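Local coordinates for protein nucleoporin GLE1 (Saccharomyces cerevisiae, PDB 6B4E) that is a component of the nuclear pore complex and an mRNA export factor that binds inositol hexakisphosphate and acts as an enzyme activator, here represented by its C-terminal, all-helical domain, at residues S208-I211 against L212-C216; I223-T226 against H227-L231; G232-D236 against A237-Q241. One frame throughout, in Å; residues are numbered along the deposited sequence.

Contact 1: S208-I211 against L212-C216; sequences SWHI and LARIC
H210 and R214, one helical turn apart, stack flat on each other: the guanidinium lies 3° from parallel to the imidazole, with centres 4.3 Å apart. The overlap is offset, R214 NH2 standing over one face of the ring toward its rim while H210 CB sits beneath the middle of the guanidinium, 3.6 Å from R214 CZ. The chain of R214 reaches this place by leaving with CG beside the backbone N (chi1 -71°) and then running extended as far as NE.

Stacking uses only the faces, so the N-H groups in the guanidinium plane remain available: NE makes a salt bridge to an acidic side chain of another protein chain, and NH1 bonds to I141 O. H210 ND1 and W209 NE1 both bond to the backbone of that other chain, as does the backbone of C216. Helical bonds to the fourth residue back serve L212 to I215, A213 N reaching W209 O at 2.9 Å, while R214 O bonds with T218 OG1. S208 OG, a small buried hydroxyl, meets two polar partners, T187 OG1 and W234 NE1.

Apolar contacts accompany the stack. I211 CG2 meets I215 CD1 at 3.9 Å, and the methyl of A213, a residue small enough to sit beside an indole, lies obliquely by the W209 ring. Replacing R214 with a leucine would probably leave the acidic partner without its counter-charge, I141 O without this donor and the H210 ring without its flat cover.

Helix 206-216 thus offers another protein a mixed surface, polar groups beside apolar packing, with R214 and H210 steadying each other.

Contact 2: I223-T226 against H227-L231; sequences ITNT and HFVIL
A capping box opens helix 225-264, with T224 at the N-cap and H227 three residues on. T224 N donates to H227 ND1 at 3.1 Å along a nearly straight N-H (169°), although it approaches 24° out of the imidazole plane; H227 N gives a weak bond to T224 O. ND1 is therefore the acceptor nitrogen, while NE2 at the far side of the ring bonds with T144 OG1. T224 OG1 takes a weak bond from T226 N, a donor in the first turn that has no preceding turn to serve it. The chi1 of T224, 68°, places its OG1 between the backbone N and the carbonyl carbon, turned toward that donor.

In such a box the N-cap side chain serves a first-turn N-H and the residue three further along serves the N-cap's own; threonine and histidine supply the two acceptors here. Just before it, I223 sends one branch over the H227 ring, CD1 standing over its centre, 3.9 Å from the centroid in a CH-pi contact, and another, CG2, to F228 CE2 at 3.7 Å.

Regular helix bonding follows, V229 N to N225 O at 3.0 Å and I230 N to T226 O at 2.9 Å. V229 CG2 packs on N225 ND2 at 3.5 Å, the amide itself being held by D173 and G272, while T226 OG1 bonds to the other carboxylate oxygen of D173.

Contact 3: G232-D236 against A237-Q241; sequences GSWWD and AAAVQ
W234 lays one face of its indole against A238 CB and the backbone N of A239. From CB the chain turns with CG anti to the backbone N (chi1 173°), which carries the ring along the helix toward the next turn. On the pyrrole side NE1 and CE2 lie beneath A238 CB, 4.0 Å from NE1, in a CH-pi contact over one face; NE1 spends its hydrogen on S208 OG. Further out, CZ3 meets A239 CB at 4.2 Å and CH2, at the tip, meets A239 CA at 4.0 Å. Alanines suit both places, since a methyl can rest on a broad ring so close to the main chain.

W235 covers A239 CB with its own face, CD1 lying 3.6 Å from that methyl. The backbone here departs from regular helix, A238 having phi -148°. W235 O accepts from A239 N at 2.9 Å and, from the same side of its plane, from A238 N at 3.3 Å. A water bridges that oxygen to V240 N, which lacks a bond to the preceding turn. With the axes of 232-236 and 237-241 at 51°, this is a kinked helix, its bend packed against two tryptophans and bridged by water.

Overall arrangement
Following the chain from the N terminus, contact 1 comes first, on helix 206-216, well after the N-terminal helices, and spans successive turns; the connection after it leads to contact 2 at the start of helix 225-264, and contact 3 follows directly on that same helix. All three are local and in series: none closes a long loop, and none nests in or crosses another. The ties between helices arise from contact 1 touching contacts 2 and 3. I215 of contact 1 packs on I230 of contact 2, L212 packs on L231, and L212 also meets W234 of contact 3. Helix 206-216 thereby lies along the first part of helix 225-264, from its capped beginning toward its kink.

Contact 1: S208-I211 against L212-C216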
loop_
_atom_site.group_PDB
_atom_site.type_symbol
_atom_site.label_atom_id
_atom_site.label_comp_id
_atom_site.label_asym_id
_atom_site.label_seq_id
_atom_site.Cartn_x
_atom_site.Cartn_y
_atom_site.Cartn_z
ATOM N N SER A 208 -5.508 6.223 2.255
ATOM C CA SER A 208 -6.231 5.162 2.943
ATOM C C SER A 208 -7.730 5.345 2.816
ATOM O O SER A 208 -8.459 4.358 2.676
ATOM C CB SER A 208 -5.853 5.102 4.427
ATOM O OG SER A 208 -4.663 4.365 4.630
ATOM N N TRP A 209 -8.225 6.589 2.903
ATOM C CA TRP A 209 -9.637 6.810 2.623
ATOM C C TRP A 209 -9.993 6.288 1.231
ATOM O O TRP A 209 -10.983 5.567 1.075
ATOM C CB TRP A 209 -10.007 8.298 2.761
ATOM C CG TRP A 209 -11.478 8.523 2.556
ATOM C CD1 TRP A 209 -12.127 8.613 1.360
ATOM C CD2 TRP A 209 -12.487 8.688 3.567
ATOM N NE1 TRP A 209 -13.463 8.799 1.553
ATOM C CE2 TRP A 209 -13.720 8.845 2.897
ATOM C CE3 TRP A 209 -12.471 8.702 4.958
ATOM C CZ2 TRP A 209 -14.924 9.010 3.569
ATOM C CZ3 TRP A 209 -13.675 8.874 5.630
ATOM C CH2 TRP A 209 -14.884 9.027 4.934
ATOM N N HIS A 210 -9.148 6.564 0.224
ATOM C CA HIS A 210 -9.459 6.130 -1.142
ATOM C C HIS A 210 -9.624 4.620 -1.219
ATOM O O HIS A 210 -10.517 4.118 -1.912
ATOM C CB HIS A 210 -8.359 6.530 -2.130
ATOM C CG HIS A 210 -8.191 8.004 -2.323
ATOM N ND1 HIS A 210 -9.221 8.905 -2.158
ATOM C CD2 HIS A 210 -7.109 8.731 -2.686
ATOM C CE1 HIS A 210 -8.773 10.129 -2.386
ATOM N NE2 HIS A 210 -7.497 10.050 -2.722
ATOM N N ILE A 211 -8.742 3.879 -0.550
ATOM C CA ILE A 211 -8.791 2.421 -0.619
ATOM C C ILE A 211 -10.118 1.908 -0.099
ATOM O O ILE A 211 -10.780 1.090 -0.749
ATOM C CB ILE A 211 -7.625 1.802 0.171
ATOM C CG1 ILE A 211 -6.302 2.128 -0.512
ATOM C CG2 ILE A 211 -7.807 0.273 0.285
ATOM C CD1 ILE A 211 -5.076 1.795 0.321
ATOM N N LEU A 212 -10.508 2.351 1.103
ATOM C CA LEU A 212 -11.724 1.841 1.718
ATOM C C LEU A 212 -12.948 2.262 0.920
ATOM O O LEU A 212 -13.857 1.455 0.700
ATOM C CB LEU A 212 -11.820 2.326 3.171
ATOM C CG LEU A 212 -11.118 1.432 4.216
ATOM C CD1 LEU A 212 -9.623 1.315 3.958
ATOM C CD2 LEU A 212 -11.373 1.933 5.634
ATOM N N ALA A 213 -12.997 3.530 0.501
ATOM C CA ALA A 213 -14.140 4.020 -0.257
ATOM C C ALA A 213 -14.290 3.275 -1.571
ATOM O O ALA A 213 -15.403 2.921 -1.965
ATOM C CB ALA A 213 -14.000 5.521 -0.520
ATOM N N ARG A 214 -13.185 3.077 -2.287
ATOM C CA ARG A 214 -13.261 2.483 -3.617
ATOM C C ARG A 214 -13.657 1.016 -3.555
ATOM O O ARG A 214 -14.390 0.529 -4.427
ATOM C CB ARG A 214 -11.922 2.649 -4.330
ATOM C CG ARG A 214 -11.693 4.110 -4.716
ATOM C CD ARG A 214 -10.275 4.389 -5.152
ATOM N NE ARG A 214 -10.136 5.815 -5.409
ATOM C CZ ARG A 214 -9.007 6.436 -5.717
ATOM N NH1 ARG A 214 -7.877 5.764 -5.869
ATOM N NH2 ARG A 214 -9.018 7.752 -5.872
ATOM N N ILE A 215 -13.147 0.286 -2.562
ATOM C CA ILE A 215 -13.574 -1.095 -2.383
ATOM C C ILE A 215 -15.053 -1.142 -2.023
ATOM O O ILE A 215 -15.808 -1.955 -2.562
ATOM C CB ILE A 215 -12.692 -1.798 -1.332
ATOM C CG1 ILE A 215 -11.266 -1.961 -1.881
ATOM C CG2 ILE A 215 -13.273 -3.160 -0.988
ATOM C CD1 ILE A 215 -10.263 -2.547 -0.883
ATOM N N CYS A 216 -15.506 -0.239 -1.145
ATOM C CA CYS A 216 -16.928 -0.194 -0.825
ATOM C C CYS A 216 -17.784 0.205 -2.019
ATOM O O CYS A 216 -18.988 -0.067 -2.017
ATOM C CB CYS A 216 -17.186 0.770 0.320
ATOM S SG CYS A 216 -16.684 0.096 1.920
#

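Contact 2: I223-T226 against H227-L231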
loop_
_atom_site.group_PDB
_atom_site.type_symbol
_atom_site.label_atom_id
_atom_site.label_comp_id
_atom_site.label_asym_id
_atom_site.label_seq_id
_atom_site.Cartn_x
_atom_site.Cartn_y
_atom_site.Cartn_z
ATOM N N ILE A 223 -15.828 -8.546 -5.769
ATOM C CA ILE A 223 -15.208 -8.665 -4.458
ATOM C C ILE A 223 -14.833 -10.119 -4.220
ATOM O O ILE A 223 -15.621 -11.033 -4.475
ATOM C CB ILE A 223 -16.172 -8.144 -3.375
ATOM C CG1 ILE A 223 -16.434 -6.646 -3.577
ATOM C CG2 ILE A 223 -15.637 -8.401 -1.971
ATOM C CD1 ILE A 223 -15.219 -5.759 -3.399
ATOM N N THR A 224 -13.623 -10.336 -3.725
ATOM C CA THR A 224 -13.116 -11.663 -3.423
ATOM C C THR A 224 -12.556 -11.648 -2.014
ATOM O O THR A 224 -12.547 -10.612 -1.336
ATOM C CB THR A 224 -12.044 -12.090 -4.428
ATOM O OG1 THR A 224 -10.882 -11.274 -4.253
ATOM C CG2 THR A 224 -12.566 -11.939 -5.845
ATOM N N ASN A 225 -12.095 -12.816 -1.558
ATOM C CA ASN A 225 -11.537 -12.885 -0.214
ATOM C C ASN A 225 -10.408 -11.885 -0.029
ATOM O O ASN A 225 -10.227 -11.354 1.075
ATOM C CB ASN A 225 -11.039 -14.296 0.078
ATOM C CG ASN A 225 -10.442 -14.424 1.466
ATOM O OD1 ASN A 225 -11.100 -14.154 2.472
ATOM N ND2 ASN A 225 -9.196 -14.861 1.530
ATOM N N THR A 226 -9.644 -11.615 -1.099
ATOM C CA THR A 226 -8.450 -10.778 -0.985
ATOM C C THR A 226 -8.796 -9.359 -0.554
ATOM O O THR A 226 -8.025 -8.718 0.167
ATOM C CB THR A 226 -7.695 -10.740 -2.313
ATOM O OG1 THR A 226 -7.629 -12.063 -2.888
ATOM C CG2 THR A 226 -6.304 -10.214 -2.100
ATOM N N HIS A 227 -9.929 -8.830 -1.013
ATOM C CA HIS A 227 -10.335 -7.502 -0.555
ATOM C C HIS A 227 -10.454 -7.469 0.961
ATOM O O HIS A 227 -10.051 -6.493 1.611
ATOM C CB HIS A 227 -11.664 -7.102 -1.181
ATOM C CG HIS A 227 -11.581 -6.870 -2.653
ATOM N ND1 HIS A 227 -11.778 -7.878 -3.574
ATOM C CD2 HIS A 227 -11.304 -5.754 -3.365
ATOM C CE1 HIS A 227 -11.641 -7.387 -4.793
ATOM N NE2 HIS A 227 -11.359 -6.100 -4.694
ATOM N N PHE A 228 -11.011 -8.524 1.540
ATOM C CA PHE A 228 -11.171 -8.562 2.980
ATOM C C PHE A 228 -9.834 -8.754 3.668
ATOM O O PHE A 228 -9.595 -8.179 4.736
ATOM C CB PHE A 228 -12.145 -9.671 3.378
ATOM C CG PHE A 228 -13.572 -9.405 2.956
ATOM C CD1 PHE A 228 -14.371 -8.533 3.669
ATOM C CD2 PHE A 228 -14.103 -10.018 1.838
ATOM C CE1 PHE A 228 -15.669 -8.284 3.281
ATOM C CE2 PHE A 228 -15.406 -9.780 1.449
ATOM C CZ PHE A 228 -16.191 -8.910 2.180
ATOM N N VAL A 229 -8.963 -9.575 3.076
ATOM C CA VAL A 229 -7.627 -9.761 3.624
ATOM C C VAL A 229 -6.888 -8.429 3.697
ATOM O O VAL A 229 -6.320 -8.085 4.735
ATOM C CB VAL A 229 -6.842 -10.799 2.799
ATOM C CG1 VAL A 229 -5.390 -10.866 3.274
ATOM C CG2 VAL A 229 -7.479 -12.162 2.942
ATOM N N ILE A 230 -6.835 -7.682 2.591
ATOM C CA ILE A 230 -6.038 -6.464 2.623
ATOM C C ILE A 230 -6.684 -5.435 3.544
ATOM O O ILE A 230 -5.977 -4.632 4.164
ATOM C CB ILE A 230 -5.790 -5.901 1.211
ATOM C CG1 ILE A 230 -7.083 -5.448 0.540
ATOM C CG2 ILE A 230 -5.045 -6.938 0.350
ATOM C CD1 ILE A 230 -7.406 -3.973 0.786
ATOM N N LEU A 231 -8.019 -5.438 3.667
ATOM C CA LEU A 231 -8.668 -4.517 4.599
ATOM C C LEU A 231 -8.323 -4.861 6.043
ATOM O O LEU A 231 -8.181 -3.968 6.884
ATOM C CB LEU A 231 -10.189 -4.523 4.393
ATOM C CG LEU A 231 -10.721 -3.815 3.136
ATOM C CD1 LEU A 231 -12.224 -4.004 2.986
ATOM C CD2 LEU A 231 -10.380 -2.343 3.170
#

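Contact 3: G232-D236 against A237-Q241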
loop_
_atom_site.group_PDB
_atom_site.type_symbol
_atom_site.label_atom_id
_atom_site.label_comp_id
_atom_site.label_asym_id
_atom_site.label_seq_id
_atom_site.Cartn_x
_atom_site.Cartn_y
_atom_site.Cartn_z
ATOM N N GLY A 232 -8.193 -6.146 6.355
ATOM C CA GLY A 232 -7.785 -6.528 7.699
ATOM C C GLY A 232 -6.329 -6.208 7.968
ATOM O O GLY A 232 -5.975 -5.747 9.056
ATOM N N SER A 233 -5.455 -6.447 6.977
ATOM C CA SER A 233 -4.073 -6.019 7.119
ATOM C C SER A 233 -3.991 -4.510 7.292
ATOM O O SER A 233 -3.196 -4.007 8.103
ATOM C CB SER A 233 -3.269 -6.440 5.889
ATOM O OG SER A 233 -3.252 -7.847 5.803
ATOM N N TRP A 234 -4.761 -3.770 6.480
ATOM C CA TRP A 234 -4.839 -2.320 6.611
ATOM C C TRP A 234 -5.274 -1.924 8.016
ATOM O O TRP A 234 -4.669 -1.047 8.646
ATOM C CB TRP A 234 -5.815 -1.752 5.577
ATOM C CG TRP A 234 -6.037 -0.290 5.796
ATOM C CD1 TRP A 234 -5.317 0.739 5.263
ATOM C CD2 TRP A 234 -7.015 0.308 6.656
ATOM N NE1 TRP A 234 -5.785 1.935 5.736
ATOM C CE2 TRP A 234 -6.822 1.703 6.592
ATOM C CE3 TRP A 234 -8.029 -0.199 7.471
ATOM C CZ2 TRP A 234 -7.616 2.593 7.298
ATOM C CZ3 TRP A 234 -8.817 0.695 8.181
ATOM C CH2 TRP A 234 -8.592 2.057 8.097
ATOM N N TRP A 235 -6.332 -2.564 8.517
ATOM C CA TRP A 235 -6.899 -2.234 9.825
ATOM C C TRP A 235 -5.870 -2.379 10.939
ATOM O O TRP A 235 -5.688 -1.465 11.752
ATOM C CB TRP A 235 -8.096 -3.142 10.077
ATOM C CG TRP A 235 -8.985 -2.857 11.267
ATOM C CD1 TRP A 235 -8.649 -2.883 12.590
ATOM C CD2 TRP A 235 -10.380 -2.576 11.212
ATOM N NE1 TRP A 235 -9.764 -2.628 13.370
ATOM C CE2 TRP A 235 -10.838 -2.427 12.536
ATOM C CE3 TRP A 235 -11.289 -2.419 10.162
ATOM C CZ2 TRP A 235 -12.171 -2.160 12.838
ATOM C CZ3 TRP A 235 -12.609 -2.137 10.464
ATOM C CH2 TRP A 235 -13.039 -2.009 11.789
ATOM N N ASP A 236 -5.186 -3.524 10.985
ATOM C CA ASP A 236 -4.174 -3.761 12.008
ATOM C C ASP A 236 -3.062 -2.724 11.948
ATOM O O ASP A 236 -2.447 -2.417 12.977
ATOM C CB ASP A 236 -3.574 -5.167 11.859
ATOM C CG ASP A 236 -4.474 -6.266 12.400
ATOM O OD1 ASP A 236 -4.447 -7.368 11.821
ATOM O OD2 ASP A 236 -5.165 -6.055 13.409
ATOM N N ALA A 237 -2.768 -2.200 10.753
ATOM C CA ALA A 237 -1.709 -1.223 10.556
ATOM C C ALA A 237 -2.124 0.229 10.793
ATOM O O ALA A 237 -1.258 1.051 11.119
ATOM C CB ALA A 237 -1.170 -1.309 9.121
ATOM N N ALA A 238 -3.412 0.586 10.608
ATOM C CA ALA A 238 -3.755 2.002 10.501
ATOM C C ALA A 238 -5.125 2.390 11.040
ATOM O O ALA A 238 -5.428 3.584 11.040
ATOM C CB ALA A 238 -3.655 2.434 9.030
ATOM N N ALA A 239 -5.958 1.462 11.527
ATOM C CA ALA A 239 -7.318 1.862 11.915
ATOM C C ALA A 239 -7.313 2.903 13.035
ATOM O O ALA A 239 -8.106 3.856 13.011
ATOM C CB ALA A 239 -8.144 0.644 12.318
ATOM N N VAL A 240 -6.441 2.740 14.027
ATOM C CA VAL A 240 -6.375 3.709 15.124
ATOM C C VAL A 240 -6.150 5.118 14.585
ATOM O O VAL A 240 -6.806 6.085 14.997
ATOM C CB VAL A 240 -5.263 3.303 16.109
ATOM C CG1 VAL A 240 -4.879 4.477 17.012
ATOM C CG2 VAL A 240 -5.729 2.094 16.906
ATOM N N GLN A 241 -5.197 5.256 13.669
ATOM C CA GLN A 241 -4.838 6.567 13.157
ATOM C C GLN A 241 -5.865 7.093 12.161
ATOM O O GLN A 241 -6.023 8.311 12.023
ATOM C CB GLN A 241 -3.458 6.506 12.510
ATOM C CG GLN A 241 -2.339 6.238 13.481
ATOM C CD GLN A 241 -2.236 4.776 13.886
ATOM O OE1 GLN A 241 -2.664 3.867 13.161
ATOM N NE2 GLN A 241 -1.638 4.538 15.048
HETATM O O HOH W 1 -5.074 -0.161 14.311
HETATM O O HOH W 2 -0.677 -0.443 13.995
#